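Local atomic coordinates of ankyrin repeat domain protein (Legionella pneumophila subsp. pneumophila, PDB entry 6MCA), a protein that is a bacterial effector with ankyrin repeats and a cysteine protease-like region, delivered to host cells, where it interacts with LARP7 of the 7SK snRNP complex. Residues 219-224 with 357-362. Sequence-based numbering, arbitrary orientation.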
loop_
_atom_site.group_PDB
_atom_site.type_symbol
_atom_site.label_atom_id
_atom_site.label_comp_id
_atom_site.label_asym_id
_atom_site.label_seq_id
_atom_site.Cartn_x
_atom_site.Cartn_y
_atom_site.Cartn_z
ATOM N N HIS A 219 8.906 8.738 14.925
ATOM C CA HIS A 219 9.953 7.753 14.677
ATOM C C HIS A 219 9.541 6.383 15.197
ATOM O O HIS A 219 9.579 5.387 14.461
ATOM C CB HIS A 219 11.264 8.201 15.325
ATOM C CG HIS A 219 12.039 9.186 14.505
ATOM N ND1 HIS A 219 12.661 10.286 15.056
ATOM C CD2 HIS A 219 12.294 9.235 13.177
ATOM C CE1 HIS A 219 13.264 10.972 14.102
ATOM N NE2 HIS A 219 13.057 10.355 12.952
ATOM N N ASN A 220 9.097 6.326 16.455
ATOM C CA ASN A 220 8.666 5.057 17.031
ATOM C C ASN A 220 7.584 4.418 16.174
ATOM O O ASN A 220 7.656 3.224 15.851
ATOM C CB ASN A 220 8.171 5.271 18.461
ATOM C CG ASN A 220 9.276 5.713 19.397
ATOM O OD1 ASN A 220 10.437 5.345 19.222
ATOM N ND2 ASN A 220 8.920 6.507 20.401
ATOM N N ILE A 221 6.595 5.216 15.758
ATOM C CA ILE A 221 5.532 4.701 14.898
ATOM C C ILE A 221 6.135 4.057 13.660
ATOM O O ILE A 221 5.805 2.916 13.305
ATOM C CB ILE A 221 4.545 5.824 14.533
ATOM C CG1 ILE A 221 3.846 6.347 15.790
ATOM C CG2 ILE A 221 3.524 5.332 13.521
ATOM C CD1 ILE A 221 2.919 7.517 15.535
ATOM N N MET A 222 7.069 4.762 13.013
ATOM C CA MET A 222 7.728 4.207 11.836
ATOM C C MET A 222 8.357 2.860 12.161
ATOM O O MET A 222 8.152 1.877 11.437
ATOM C CB MET A 222 8.769 5.192 11.305
ATOM C CG MET A 222 8.161 6.454 10.713
ATOM S SD MET A 222 9.373 7.734 10.330
ATOM C CE MET A 222 10.387 6.886 9.119
ATOM N N ASP A 223 9.082 2.786 13.284
ATOM C CA ASP A 223 9.640 1.515 13.728
ATOM C C ASP A 223 8.570 0.434 13.737
ATOM O O ASP A 223 8.727 -0.621 13.110
ATOM C CB ASP A 223 10.258 1.668 15.119
ATOM C CG ASP A 223 11.608 2.352 15.087
ATOM O OD1 ASP A 223 12.184 2.576 16.173
ATOM O OD2 ASP A 223 12.097 2.661 13.981
ATOM N N ALA A 224 7.448 0.714 14.408
ATOM C CA ALA A 224 6.369 -0.263 14.479
ATOM C C ALA A 224 5.924 -0.674 13.083
ATOM O O ALA A 224 5.812 -1.870 12.782
ATOM C CB ALA A 224 5.202 0.306 15.284
ATOM N N PRO A 357 -2.183 8.978 14.424
ATOM C CA PRO A 357 -2.632 9.734 15.605
ATOM C C PRO A 357 -2.936 8.851 16.800
ATOM O O PRO A 357 -2.689 9.262 17.941
ATOM C CB PRO A 357 -3.889 10.462 15.106
ATOM C CG PRO A 357 -4.375 9.642 13.979
ATOM C CD PRO A 357 -3.150 9.098 13.315
ATOM N N VAL A 358 -3.446 7.640 16.574
ATOM C CA VAL A 358 -3.758 6.744 17.684
ATOM C C VAL A 358 -2.483 6.327 18.409
ATOM O O VAL A 358 -2.410 6.371 19.643
ATOM C CB VAL A 358 -4.550 5.524 17.182
ATOM C CG1 VAL A 358 -4.748 4.521 18.305
ATOM C CG2 VAL A 358 -5.887 5.967 16.622
ATOM N N ALA A 359 -1.461 5.912 17.654
ATOM C CA ALA A 359 -0.200 5.517 18.274
ATOM C C ALA A 359 0.470 6.700 18.963
ATOM O O ALA A 359 1.063 6.549 20.040
ATOM C CB ALA A 359 0.732 4.900 17.231
ATOM N N TYR A 360 0.372 7.891 18.366
ATOM C CA TYR A 360 0.884 9.090 19.024
ATOM C C TYR A 360 0.206 9.309 20.372
ATOM O O TYR A 360 0.874 9.490 21.400
ATOM C CB TYR A 360 0.691 10.305 18.115
ATOM C CG TYR A 360 1.490 11.514 18.543
ATOM C CD1 TYR A 360 1.049 12.328 19.579
ATOM C CD2 TYR A 360 2.685 11.839 17.916
ATOM C CE1 TYR A 360 1.775 13.428 19.980
ATOM C CE2 TYR A 360 3.417 12.940 18.309
ATOM C CZ TYR A 360 2.957 13.730 19.341
ATOM O OH TYR A 360 3.679 14.826 19.742
ATOM N N SER A 361 -1.131 9.292 20.385
ATOM C CA SER A 361 -1.870 9.486 21.630
ATOM C C SER A 361 -1.498 8.433 22.664
ATOM O O SER A 361 -1.332 8.747 23.848
ATOM C CB SER A 361 -3.374 9.454 21.360
ATOM O OG SER A 361 -3.790 10.600 20.641
ATOM N N MET A 362 -1.363 7.175 22.236
ATOM C CA MET A 362 -1.002 6.117 23.174
ATOM C C MET A 362 0.385 6.349 23.754
ATOM O O MET A 362 0.637 6.038 24.925
ATOM C CB MET A 362 -1.079 4.756 22.486
ATOM C CG MET A 362 -2.489 4.335 22.130
ATOM S SD MET A 362 -2.517 2.872 21.085
ATOM C CE MET A 362 -1.951 1.621 22.234
#
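Ile221 and Ala359 have the nearest CA atoms, 6.7 Å apart, between 219-224 on helix 215-233 and 357-362 on helix 355-364. Both segments are regular helix, and no hydrogen bond passes between them.

From the first helix, Ile221 does the reaching. Its CB points at the other segment, and with CG1 anti to the carbonyl carbon (chi1 -63°) and the chain extended beyond it (chi2 176°), the longer branch passes alongside the Ala359 methyl and ends near Tyr360. CG1 lies 3.7 Å from Ala359 CB, and CD1 also rests against that methyl, at 3.8 Å. Ile221 CD1 is 3.8 Å from Tyr360 N and 4.4 Å from Tyr360 CB. Contact with Tyr360 is therefore made at the base of the side chain; its ring packs edge-to-face with Tyr217, one turn earlier on the helix of Ile221, and the side chain also touches Leu379 of helix 373-399.

Within 357-362, Pro357 O accepts from Ser361 N at 2.9 Å and from Ser361 OG at 3.2 Å, the two donors approaching from opposite faces of the carbonyl plane. The serine hydroxyl is thus turned back onto its own helix. Val358 and Met362 pack on strand 276-280 of the five-stranded antiparallel sheet, Val358 also on Met337 of strand 331-337, so the contact attaches helix 215-233 to a helix packed on that sheet.

The contact is small, buried and without hydrogen bonds, its side-chain contacts apolar: between the segments van der Waals contact and exclusion of water act, and the directed bond from Asn220 ND2 to Gln363 OE1 lies just past 357-362.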